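Local coordinates for Ice-binding protein (Colwellia, PDB 3WP9), which binds to the surface of ice crystals, inhibits their growth and suppresses the recrystallization of ice, at residues F14-K19 against T205-Q210; G102-L107 against V120-D125; V126-T131 against K150-T155; T187-N192 against G199-Q204. All coordinates share one frame; numbering follows the deposited sequence.

Contact 1: F14-K19 against T205-Q210; sequences FTILSK and TAVTLQ
Ile16 and Ser18 meet Val207 and Leu209 inside a right-handed beta-helix, where strand 14-18 of one parallel sheet and strand 207-210 of another face each other across the interior. The touching parts run 145° apart and come closest where Ser18 and Lys19 pass Ala206 and Thr205. The apolar contacts come first. Ile16 spends both of its branches here: CG2 lies against Val207 CG2 at 3.6 Å, the two side chains passing at a slant, while CD1 reaches tip to tip toward Leu209 CD1 at 3.7 Å. Ile16 CG2 stands anti to its own backbone N and CG1 beside it (chi1 -55°), which spreads the two methyls onto different partners. Val30 and Ile22 continue this apolar filling around Ile16.

At the converging end Ser18 CB packs against Thr205 O at 3.2 Å, while the serine OG is bonded to Thr36 OG1 and Gly21 O. Thr205 to Thr208 form a Thr-Ala-Val-Thr motif that by similarity binds ice; within it Val207 points inward. One backbone bond ties the segments: Lys19 N donates to Thr205 O at 2.8 Å, the N lying in the carbonyl plane of Thr205, with an N-H...O angle of 140°.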
loop_
_atom_site.group_PDB
_atom_site.type_symbol
_atom_site.label_atom_id
_atom_site.label_comp_id
_atom_site.label_asym_id
_atom_site.label_seq_id
_atom_site.Cartn_x
_atom_site.Cartn_y
_atom_site.Cartn_z
ATOM N N PHE A 14 -0.287 0.264 -10.689
ATOM C CA PHE A 14 0.994 0.582 -10.010
ATOM C C PHE A 14 1.188 -0.202 -8.721
ATOM O O PHE A 14 0.234 -0.423 -7.927
ATOM C CB PHE A 14 1.053 2.085 -9.700
ATOM C CG PHE A 14 1.207 2.951 -10.910
ATOM C CD1 PHE A 14 2.477 3.326 -11.390
ATOM C CD2 PHE A 14 0.082 3.373 -11.641
ATOM C CE1 PHE A 14 2.649 4.117 -12.505
ATOM C CE2 PHE A 14 0.235 4.180 -12.772
ATOM C CZ PHE A 14 1.510 4.567 -13.211
ATOM N N THR A 15 2.447 -0.625 -8.518
ATOM C CA THR A 15 2.910 -1.165 -7.236
ATOM C C THR A 15 3.329 -0.089 -6.212
ATOM O O THR A 15 3.023 -0.219 -4.983
ATOM C CB THR A 15 4.030 -2.157 -7.478
ATOM O OG1 THR A 15 3.499 -3.240 -8.293
ATOM C CG2 THR A 15 4.506 -2.686 -6.145
ATOM N N ILE A 16 3.838 1.009 -6.793
ATOM C CA ILE A 16 4.095 2.258 -5.975
ATOM C C ILE A 16 3.637 3.427 -6.836
ATOM O O ILE A 16 4.122 3.549 -7.965
ATOM C CB ILE A 16 5.590 2.419 -5.568
ATOM C CG1 ILE A 16 6.111 1.178 -4.838
ATOM C CG2 ILE A 16 5.689 3.618 -4.597
ATOM C CD1 ILE A 16 7.622 1.135 -4.527
ATOM N N LEU A 17 2.805 4.296 -6.267
ATOM C CA LEU A 17 2.360 5.519 -6.929
ATOM C C LEU A 17 2.382 6.520 -5.808
ATOM O O LEU A 17 1.871 6.282 -4.759
ATOM C CB LEU A 17 0.906 5.390 -7.482
ATOM C CG LEU A 17 0.451 6.688 -8.227
ATOM C CD1 LEU A 17 1.303 6.971 -9.458
ATOM C CD2 LEU A 17 -1.021 6.530 -8.551
ATOM N N SER A 18 2.999 7.670 -6.047
ATOM C CA SER A 18 2.951 8.781 -5.083
ATOM C C SER A 18 2.792 10.127 -5.793
ATOM O O SER A 18 2.976 10.211 -7.051
ATOM C CB SER A 18 4.261 8.817 -4.261
ATOM O OG SER A 18 5.315 9.272 -5.086
ATOM N N LYS A 19 2.625 11.160 -4.988
ATOM C CA LYS A 19 2.493 12.520 -5.577
ATOM C C LYS A 19 3.728 13.349 -5.456
ATOM O O LYS A 19 3.920 14.338 -6.218
ATOM C CB LYS A 19 1.366 13.246 -4.900
ATOM C CG LYS A 19 0.041 12.542 -5.222
ATOM C CD LYS A 19 -1.198 13.256 -4.777
ATOM C CE LYS A 19 -1.279 14.655 -5.363
ATOM N NZ LYS A 19 -2.592 15.206 -4.885
ATOM N N THR A 205 1.359 11.732 -0.536
ATOM C CA THR A 205 2.610 12.476 -0.553
ATOM C C THR A 205 3.710 11.549 -1.109
ATOM O O THR A 205 3.740 11.296 -2.370
ATOM C CB THR A 205 2.960 13.220 0.775
ATOM O OG1 THR A 205 3.198 12.285 1.857
ATOM C CG2 THR A 205 1.843 14.229 1.212
ATOM N N ALA A 206 4.689 11.163 -0.313
ATOM C CA ALA A 206 5.830 10.413 -0.786
ATOM C C ALA A 206 5.801 8.954 -0.276
ATOM O O ALA A 206 5.174 8.660 0.706
ATOM C CB ALA A 206 7.141 11.078 -0.276
ATOM N N VAL A 207 6.560 8.134 -0.989
ATOM C CA VAL A 207 6.926 6.796 -0.515
ATOM C C VAL A 207 8.433 6.699 -0.226
ATOM O O VAL A 207 9.213 7.056 -1.102
ATOM C CB VAL A 207 6.465 5.715 -1.556
ATOM C CG1 VAL A 207 6.928 4.357 -1.076
ATOM C CG2 VAL A 207 4.954 5.798 -1.799
ATOM N N THR A 208 8.823 6.167 0.939
ATOM C CA THR A 208 10.273 5.981 1.237
ATOM C C THR A 208 10.548 4.487 1.440
ATOM O O THR A 208 9.826 3.859 2.173
ATOM C CB THR A 208 10.720 6.886 2.455
ATOM O OG1 THR A 208 10.167 6.358 3.689
ATOM C CG2 THR A 208 10.202 8.388 2.276
ATOM N N LEU A 209 11.545 3.939 0.739
ATOM C CA LEU A 209 11.870 2.524 0.872
ATOM C C LEU A 209 13.280 2.414 1.413
ATOM O O LEU A 209 14.150 3.296 1.134
ATOM C CB LEU A 209 11.883 1.820 -0.505
ATOM C CG LEU A 209 10.552 1.946 -1.297
ATOM C CD1 LEU A 209 10.825 1.219 -2.673
ATOM C CD2 LEU A 209 9.361 1.379 -0.490
ATOM N N GLN A 210 13.524 1.322 2.143
ATOM C CA GLN A 210 14.861 1.047 2.622
ATOM C C GLN A 210 15.098 -0.444 2.409
ATOM O O GLN A 210 14.618 -1.238 3.194
ATOM C CB GLN A 210 15.096 1.371 4.107
ATOM C CG GLN A 210 14.982 2.827 4.375
ATOM C CD GLN A 210 15.020 3.110 5.898
ATOM O OE1 GLN A 210 15.229 2.202 6.740
ATOM N NE2 GLN A 210 14.668 4.340 6.250
#

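Contact 2: G102-L107 against V120-D125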
loop_
_atom_site.group_PDB
_atom_site.type_symbol
_atom_site.label_atom_id
_atom_site.label_comp_id
_atom_site.label_asym_id
_atom_site.label_seq_id
_atom_site.Cartn_x
_atom_site.Cartn_y
_atom_site.Cartn_z
ATOM N N GLY A 102 -7.094 0.030 19.016
ATOM C CA GLY A 102 -6.132 0.324 17.937
ATOM C C GLY A 102 -4.955 -0.647 17.863
ATOM O O GLY A 102 -4.186 -0.533 16.944
ATOM N N GLU A 103 -4.810 -1.549 18.820
ATOM C CA GLU A 103 -3.713 -2.602 18.725
ATOM C C GLU A 103 -4.362 -3.834 18.093
ATOM O O GLU A 103 -5.277 -4.433 18.699
ATOM C CB GLU A 103 -3.123 -2.898 20.110
ATOM C CG GLU A 103 -2.197 -4.127 20.059
ATOM C CD GLU A 103 -0.997 -3.867 19.178
ATOM O OE1 GLU A 103 -0.345 -2.834 19.476
ATOM O OE2 GLU A 103 -0.709 -4.717 18.249
ATOM N N ILE A 104 -3.928 -4.250 16.895
ATOM C CA ILE A 104 -4.547 -5.373 16.237
ATOM C C ILE A 104 -3.626 -6.587 16.230
ATOM O O ILE A 104 -4.017 -7.635 15.741
ATOM C CB ILE A 104 -5.029 -5.055 14.809
ATOM C CG1 ILE A 104 -3.939 -4.486 13.861
ATOM C CG2 ILE A 104 -6.116 -3.959 14.865
ATOM C CD1 ILE A 104 -4.308 -4.406 12.371
ATOM N N GLY A 105 -2.412 -6.387 16.726
ATOM C CA GLY A 105 -1.517 -7.572 16.838
ATOM C C GLY A 105 -2.241 -8.607 17.689
ATOM O O GLY A 105 -2.917 -8.255 18.663
ATOM N N GLY A 106 -2.126 -9.888 17.353
ATOM C CA GLY A 106 -2.677 -10.903 18.258
ATOM C C GLY A 106 -4.151 -11.159 18.042
ATOM O O GLY A 106 -4.796 -11.739 18.907
ATOM N N LEU A 107 -4.661 -10.684 16.909
ATOM C CA LEU A 107 -6.034 -10.911 16.402
ATOM C C LEU A 107 -6.099 -11.571 15.036
ATOM O O LEU A 107 -5.281 -11.397 14.151
ATOM C CB LEU A 107 -6.806 -9.537 16.363
ATOM C CG LEU A 107 -6.979 -8.820 17.697
ATOM C CD1 LEU A 107 -7.693 -7.457 17.439
ATOM C CD2 LEU A 107 -7.726 -9.634 18.702
ATOM N N VAL A 120 -3.372 2.991 14.651
ATOM C CA VAL A 120 -3.481 1.555 14.694
ATOM C C VAL A 120 -2.054 1.074 14.673
ATOM O O VAL A 120 -1.237 1.542 13.904
ATOM C CB VAL A 120 -4.254 0.997 13.511
ATOM C CG1 VAL A 120 -4.040 -0.522 13.321
ATOM C CG2 VAL A 120 -5.787 1.290 13.741
ATOM N N ASN A 121 -1.819 0.125 15.547
ATOM C CA ASN A 121 -0.489 -0.499 15.658
ATOM C C ASN A 121 -0.595 -1.980 15.440
ATOM O O ASN A 121 -1.471 -2.660 15.949
ATOM C CB ASN A 121 0.081 -0.275 17.027
ATOM C CG ASN A 121 0.332 1.168 17.286
ATOM O OD1 ASN A 121 1.145 1.771 16.636
ATOM N ND2 ASN A 121 -0.403 1.750 18.236
ATOM N N ILE A 122 0.349 -2.454 14.694
ATOM C CA ILE A 122 0.539 -3.928 14.575
ATOM C C ILE A 122 1.821 -4.318 15.385
ATOM O O ILE A 122 2.931 -4.291 14.812
ATOM C CB ILE A 122 0.722 -4.310 13.108
ATOM C CG1 ILE A 122 -0.539 -4.043 12.248
ATOM C CG2 ILE A 122 0.908 -5.810 13.016
ATOM C CD1 ILE A 122 -0.302 -3.999 10.783
ATOM N N SER A 123 1.677 -4.564 16.696
ATOM C CA SER A 123 2.821 -4.697 17.594
ATOM C C SER A 123 3.189 -6.181 17.683
ATOM O O SER A 123 4.267 -6.442 18.208
ATOM C CB SER A 123 2.544 -4.219 19.029
ATOM O OG SER A 123 2.143 -2.835 19.008
ATOM N N THR A 124 2.321 -7.097 17.261
ATOM C CA THR A 124 2.659 -8.559 17.150
ATOM C C THR A 124 1.911 -9.082 15.906
ATOM O O THR A 124 1.165 -8.313 15.252
ATOM C CB THR A 124 2.288 -9.347 18.445
ATOM O OG1 THR A 124 0.837 -9.240 18.667
ATOM C CG2 THR A 124 3.023 -8.893 19.648
ATOM N N ASP A 125 2.125 -10.315 15.433
ATOM C CA ASP A 125 1.572 -10.666 14.164
ATOM C C ASP A 125 0.034 -10.607 14.180
ATOM O O ASP A 125 -0.576 -10.939 15.194
ATOM C CB ASP A 125 2.047 -12.045 13.700
ATOM C CG ASP A 125 3.518 -12.084 13.480
ATOM O OD1 ASP A 125 4.203 -11.032 13.579
ATOM O OD2 ASP A 125 4.028 -13.220 13.277
HETATM O O HOH W 1 -0.017 -6.910 19.969
HETATM O O HOH W 2 -0.723 -0.540 20.491
#
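Bent at chi2 (64°), Glu103 lays its carboxylate over the turn at Ser123. Ser123 OG gives its proton to Glu103 OE1 at 2.5 Å, on the syn side but 24° out of the carboxylate plane. Ser123 N reaches Glu103 OE2 at 2.9 Å on the syn lone pair, and Gly105 N, from the glutamate's own loop, meets the same oxygen on its anti side. Two waters also reach the carboxylate: one donates to OE1 and is weakly bonded to Asn121 ND2, the other is bonded to Thr124 OG1 and weakly to OE2.

Glu103 and Asn121 pair in a single bridge, and a type II beta turn runs from Ile104 to Leu107. Asn121 N donates to Gly102 O at 2.8 Å, Ile104 N to Asn121 O at 3.1 Å, and Gly106 N to Asp125 O at 2.9 Å. Ile104 CD1 packs on Ile122 CG1 at 3.8 Å, near Trp165. An alanine in place of Glu103 would probably leave Ser123 N, Ser123 OG and Gly105 N without their acceptor and let the turn shift. With so many donors, the carboxylate is probably ionised and, together with the backbone bonds, ties the loop to the outermost strand 120-122 of its sheet.

Contact 3: V126-T131 against K150-T155; sequences VTFNGT and KRVTLT
Asn129 and Thr155 cross at about a right angle on the outer face of two neighbouring parallel strands. Thr155 OG1 donates to Asn129 OD1 at 2.7 Å, in the plane of the amide and on a lone pair. With CG anti to the backbone N (chi1 -176°), the asparagine swings its amide toward the neighbouring strand. Thr127 and Thr153 stand on this face: Thr127 CG2 fits against Thr155 OG1 at 3.5 Å, while its OG1 sits beside CB of Thr153, the pair passing at a slant. An alanine at Asn129 would probably leave the Thr155 hydroxyl without its acceptor and free to turn.

The other face, with Val126, Phe128, Val152 and Leu154, is apolar. Val126 and Val152 lie side by side and point the same way, CG1 to CG2 at 3.9 Å. Phe128 and Val152 cross at a slant, Val152 CG1 coming obliquely to the ring, 3.7 Å from CD2; Trp136 meets this ring edge-to-face. Leu154 CD2 reaches Phe128 CB at 4.1 Å.

Between the faces the backbones are laced in parallel register, Val126 opposite Val152 through Asn129 opposite Thr155. Thr155 N to Phe128 O is almost straight at 179°, and Gly130 N continues the ladder to Thr155 O. The axes of strands 126-129 and 152-155 come within 4.7 Å and lie 26° from parallel, with successive coils stacked strand on strand, as in a right-handed beta-helix.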
loop_
_atom_site.group_PDB
_atom_site.type_symbol
_atom_site.label_atom_id
_atom_site.label_comp_id
_atom_site.label_asym_id
_atom_site.label_seq_id
_atom_site.Cartn_x
_atom_site.Cartn_y
_atom_site.Cartn_z
ATOM N N VAL A 126 -0.552 -10.252 13.030
ATOM C CA VAL A 126 -2.008 -10.150 12.956
ATOM C C VAL A 126 -2.432 -10.979 11.756
ATOM O O VAL A 126 -1.763 -11.022 10.717
ATOM C CB VAL A 126 -2.452 -8.657 12.711
ATOM C CG1 VAL A 126 -1.834 -8.140 11.424
ATOM C CG2 VAL A 126 -3.992 -8.608 12.566
ATOM N N THR A 127 -3.584 -11.702 11.867
ATOM C CA THR A 127 -4.040 -12.548 10.813
ATOM C C THR A 127 -5.377 -12.090 10.267
ATOM O O THR A 127 -6.233 -11.598 11.030
ATOM C CB THR A 127 -4.160 -14.025 11.286
ATOM O OG1 THR A 127 -2.907 -14.441 11.833
ATOM C CG2 THR A 127 -4.645 -14.972 10.183
ATOM N N PHE A 128 -5.444 -12.247 9.003
ATOM C CA PHE A 128 -6.655 -12.029 8.158
ATOM C C PHE A 128 -7.079 -13.399 7.592
ATOM O O PHE A 128 -6.387 -13.951 6.737
ATOM C CB PHE A 128 -6.358 -11.077 6.981
ATOM C CG PHE A 128 -6.155 -9.612 7.403
ATOM C CD1 PHE A 128 -7.197 -8.679 7.212
ATOM C CD2 PHE A 128 -4.960 -9.173 7.968
ATOM C CE1 PHE A 128 -7.076 -7.341 7.619
ATOM C CE2 PHE A 128 -4.807 -7.824 8.391
ATOM C CZ PHE A 128 -5.884 -6.911 8.246
ATOM N N ASN A 129 -8.280 -13.860 8.030
ATOM C CA ASN A 129 -8.801 -15.147 7.634
ATOM C C ASN A 129 -10.133 -15.009 6.861
ATOM O O ASN A 129 -11.099 -14.438 7.405
ATOM C CB ASN A 129 -9.033 -16.011 8.854
ATOM C CG ASN A 129 -9.485 -17.413 8.457
ATOM O OD1 ASN A 129 -8.707 -18.187 7.939
ATOM N ND2 ASN A 129 -10.767 -17.708 8.659
ATOM N N GLY A 130 -10.106 -15.478 5.641
ATOM C CA GLY A 130 -11.317 -15.623 4.828
ATOM C C GLY A 130 -10.982 -16.259 3.520
ATOM O O GLY A 130 -9.895 -16.776 3.330
ATOM N N THR A 131 -11.944 -16.290 2.591
ATOM C CA THR A 131 -11.736 -16.895 1.292
ATOM C C THR A 131 -11.143 -15.881 0.340
ATOM O O THR A 131 -11.063 -14.671 0.680
ATOM C CB THR A 131 -13.105 -17.389 0.707
ATOM O OG1 THR A 131 -13.894 -16.241 0.332
ATOM C CG2 THR A 131 -13.882 -18.180 1.759
ATOM N N LYS A 150 7.469 -7.880 12.638
ATOM C CA LYS A 150 6.080 -8.407 12.720
ATOM C C LYS A 150 5.473 -8.606 11.347
ATOM O O LYS A 150 6.014 -8.085 10.336
ATOM C CB LYS A 150 5.161 -7.515 13.610
ATOM C CG LYS A 150 5.758 -7.323 14.986
ATOM C CD LYS A 150 6.129 -8.707 15.624
ATOM C CE LYS A 150 6.623 -8.615 17.078
ATOM N NZ LYS A 150 6.993 -10.012 17.591
ATOM N N ARG A 151 4.322 -9.307 11.308
ATOM C CA ARG A 151 3.767 -9.723 10.064
ATOM C C ARG A 151 2.247 -9.588 9.926
ATOM O O ARG A 151 1.578 -9.814 10.938
ATOM C CB ARG A 151 4.102 -11.249 9.836
ATOM C CG ARG A 151 5.575 -11.464 9.704
ATOM C CD ARG A 151 5.915 -12.904 9.248
ATOM N NE ARG A 151 7.337 -13.107 9.284
ATOM C CZ ARG A 151 7.902 -14.307 9.098
ATOM N NH1 ARG A 151 7.102 -15.371 8.922
ATOM N NH2 ARG A 151 9.230 -14.434 9.098
ATOM N N VAL A 152 1.799 -9.229 8.743
ATOM C CA VAL A 152 0.380 -9.428 8.409
ATOM C C VAL A 152 0.337 -10.811 7.756
ATOM O O VAL A 152 1.025 -11.035 6.774
ATOM C CB VAL A 152 -0.094 -8.323 7.441
ATOM C CG1 VAL A 152 -1.469 -8.679 6.858
ATOM C CG2 VAL A 152 -0.088 -6.966 8.168
ATOM N N THR A 153 -0.481 -11.707 8.324
ATOM C CA THR A 153 -0.589 -13.074 7.827
ATOM C C THR A 153 -1.913 -13.312 7.158
ATOM O O THR A 153 -2.908 -12.821 7.664
ATOM C CB THR A 153 -0.381 -13.979 9.030
ATOM O OG1 THR A 153 0.994 -13.794 9.434
ATOM C CG2 THR A 153 -0.665 -15.488 8.755
ATOM N N LEU A 154 -1.875 -14.014 6.052
ATOM C CA LEU A 154 -3.087 -14.367 5.269
ATOM C C LEU A 154 -3.432 -15.867 5.429
ATOM O O LEU A 154 -2.574 -16.748 5.199
ATOM C CB LEU A 154 -2.915 -14.087 3.823
ATOM C CG LEU A 154 -2.522 -12.629 3.486
ATOM C CD1 LEU A 154 -2.482 -12.483 1.983
ATOM C CD2 LEU A 154 -3.478 -11.648 4.168
ATOM N N THR A 155 -4.665 -16.127 5.850
ATOM C CA THR A 155 -5.151 -17.536 5.861
ATOM C C THR A 155 -6.529 -17.735 5.245
ATOM O O THR A 155 -7.288 -16.781 5.023
ATOM C CB THR A 155 -5.189 -18.063 7.264
ATOM O OG1 THR A 155 -6.142 -17.357 8.073
ATOM C CG2 THR A 155 -3.759 -17.997 7.930
#

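Contact 4: T187-N192 against G199-Q204; sequences TLISVN and GRLLAQ
Across the interior of the beta-helix, strand 189-191 on one wall faces strand 200-203 on another, and Ile189 contributes the largest share. Its CD1 is the probing atom: it lies 3.6 Å from Leu202 N and 3.8 Å from Ala203 CB, and it also touches Leu201 CB at 4.0 Å, so a single methyl rests on the backbone between two inward-pointing residues. With CD1 anti to CA about the CB-CG1 bond (chi2 164°), the methyl reaches across to strand 200-203. The second branch works separately, CG2 meeting Leu201 CD2 at 4.0 Å as the two side chains pass at a slant.

Leu201 is shared between two neighbours. While CD2 faces Ile189, its CD1 lies 4.0 Å from Val191 CG2, so the fork of the leucine takes one residue on each prong. Leu209, from the strand next to 189-191, touches both Val191 and Leu201.

These are two of the walls of a right-handed beta-helix: the chain leaves 189-191, passes through strand 196-198 and turns a corner at Gly199 into 200-203, with short-strand directions 140° apart and axes 8.6 Å from each other. Residues pointing inward from both walls fill the space between them. Leu202, pointing the other way, meets Met81 of helix 71-89, which covers the outer side of that sheet.

Where the walls draw together, Ala203 CB sits 3.4 Å from Thr187 O. The Thr187 hydroxyl is engaged elsewhere, its OG1 bonded to Gly169 O.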
loop_
_atom_site.group_PDB
_atom_site.type_symbol
_atom_site.label_atom_id
_atom_site.label_comp_id
_atom_site.label_asym_id
_atom_site.label_seq_id
_atom_site.Cartn_x
_atom_site.Cartn_y
_atom_site.Cartn_z
ATOM N N THR A 187 -0.998 10.606 3.472
ATOM C CA THR A 187 0.304 11.294 3.451
ATOM C C THR A 187 1.378 10.298 2.999
ATOM O O THR A 187 1.259 9.759 1.836
ATOM C CB THR A 187 0.715 12.029 4.776
ATOM O OG1 THR A 187 0.891 11.132 5.848
ATOM C CG2 THR A 187 -0.370 13.076 5.242
ATOM N N LEU A 188 2.375 10.060 3.860
ATOM C CA LEU A 188 3.540 9.292 3.430
ATOM C C LEU A 188 3.424 7.801 3.744
ATOM O O LEU A 188 2.689 7.433 4.638
ATOM C CB LEU A 188 4.862 9.834 3.949
ATOM C CG LEU A 188 5.309 9.702 5.347
ATOM C CD1 LEU A 188 5.287 8.240 5.756
ATOM C CD2 LEU A 188 6.790 10.112 5.480
ATOM N N ILE A 189 4.185 7.035 3.008
ATOM C CA ILE A 189 4.329 5.613 3.366
ATOM C C ILE A 189 5.808 5.368 3.509
ATOM O O ILE A 189 6.547 5.588 2.538
ATOM C CB ILE A 189 3.689 4.635 2.311
ATOM C CG1 ILE A 189 2.187 4.900 2.158
ATOM C CG2 ILE A 189 3.994 3.150 2.687
ATOM C CD1 ILE A 189 1.623 4.243 0.868
ATOM N N SER A 190 6.246 4.909 4.717
ATOM C CA SER A 190 7.639 4.677 4.966
ATOM C C SER A 190 7.775 3.172 5.226
ATOM O O SER A 190 7.045 2.660 6.084
ATOM C CB SER A 190 8.055 5.495 6.253
ATOM O OG SER A 190 9.301 5.070 6.729
ATOM N N VAL A 191 8.774 2.568 4.551
ATOM C CA VAL A 191 8.983 1.112 4.722
ATOM C C VAL A 191 10.477 0.988 5.158
ATOM O O VAL A 191 11.341 1.460 4.458
ATOM C CB VAL A 191 8.713 0.379 3.420
ATOM C CG1 VAL A 191 8.661 -1.116 3.732
ATOM C CG2 VAL A 191 7.376 0.783 2.851
ATOM N N ASN A 192 10.734 0.442 6.329
ATOM C CA ASN A 192 12.091 0.359 6.862
ATOM C C ASN A 192 12.848 -0.903 6.421
ATOM O O ASN A 192 12.261 -1.849 5.735
ATOM C CB ASN A 192 12.070 0.639 8.356
ATOM C CG ASN A 192 12.105 2.146 8.650
ATOM O OD1 ASN A 192 12.163 2.978 7.746
ATOM N ND2 ASN A 192 12.146 2.471 9.957
ATOM N N GLY A 199 1.518 -6.077 -2.112
ATOM C CA GLY A 199 0.558 -5.022 -2.045
ATOM C C GLY A 199 0.851 -3.900 -2.968
ATOM O O GLY A 199 1.640 -4.022 -3.905
ATOM N N ARG A 200 0.132 -2.807 -2.731
ATOM C CA ARG A 200 0.369 -1.602 -3.496
ATOM C C ARG A 200 0.497 -0.424 -2.485
ATOM O O ARG A 200 -0.229 -0.314 -1.544
ATOM C CB ARG A 200 -0.824 -1.339 -4.474
ATOM C CG ARG A 200 -0.991 -2.487 -5.477
ATOM C CD ARG A 200 -2.128 -2.143 -6.471
ATOM N NE ARG A 200 -2.417 -3.364 -7.292
ATOM C CZ ARG A 200 -1.653 -3.793 -8.304
ATOM N NH1 ARG A 200 -0.565 -3.128 -8.751
ATOM N NH2 ARG A 200 -2.011 -4.918 -8.935
ATOM N N LEU A 201 1.498 0.412 -2.767
ATOM C CA LEU A 201 1.768 1.579 -1.919
ATOM C C LEU A 201 1.375 2.814 -2.672
ATOM O O LEU A 201 2.069 3.202 -3.635
ATOM C CB LEU A 201 3.278 1.611 -1.594
ATOM C CG LEU A 201 3.802 0.343 -0.856
ATOM C CD1 LEU A 201 5.305 0.543 -0.571
ATOM C CD2 LEU A 201 3.045 0.014 0.442
ATOM N N LEU A 202 0.195 3.323 -2.298
ATOM C CA LEU A 202 -0.487 4.423 -3.001
ATOM C C LEU A 202 -0.569 5.608 -2.059
ATOM O O LEU A 202 -1.477 5.748 -1.258
ATOM C CB LEU A 202 -1.906 3.949 -3.494
ATOM C CG LEU A 202 -1.871 2.627 -4.288
ATOM C CD1 LEU A 202 -3.295 2.140 -4.638
ATOM C CD2 LEU A 202 -0.940 2.597 -5.482
ATOM N N ALA A 203 0.425 6.498 -2.171
ATOM C CA ALA A 203 0.526 7.638 -1.227
ATOM C C ALA A 203 0.209 8.970 -1.837
ATOM O O ALA A 203 0.646 9.256 -2.957
ATOM C CB ALA A 203 1.982 7.671 -0.772
ATOM N N GLN A 204 -0.514 9.767 -1.112
ATOM C CA GLN A 204 -0.769 11.101 -1.600
ATOM C C GLN A 204 0.343 12.103 -1.332
ATOM O O GLN A 204 0.221 13.261 -1.784
ATOM C CB GLN A 204 -2.120 11.589 -1.110
ATOM C CG GLN A 204 -3.185 10.777 -1.876
ATOM C CD GLN A 204 -4.576 11.093 -1.486
ATOM O OE1 GLN A 204 -4.920 12.272 -1.322
ATOM N NE2 GLN A 204 -5.416 10.046 -1.293
#

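Overall arrangement
Contacts 1 and 4 are neighbouring layers of one apolar interior, their centres about 5 Å apart. Strand 14-18 lies beside 200-203 and strand 207-210 beside 189-191, joined by Thr15 O to Leu201 N and by Thr208 N to Ile189 O, each 2.8 Å. Contacts 2 and 3 lie on the other side of the chain's centre from contact 1, about 24 Å from it between centres, and follow each other along the chain; Asp125 OD1 and Arg151 N, 2.9 Å apart, link them. Contact 1 holds the Thr205-Thr208 motif, ice-binding by similarity, and Thr193, likewise inferred, lies just beyond contact 4, its side chain about 8 and 9 Å from the side chains of Val191 and Leu209.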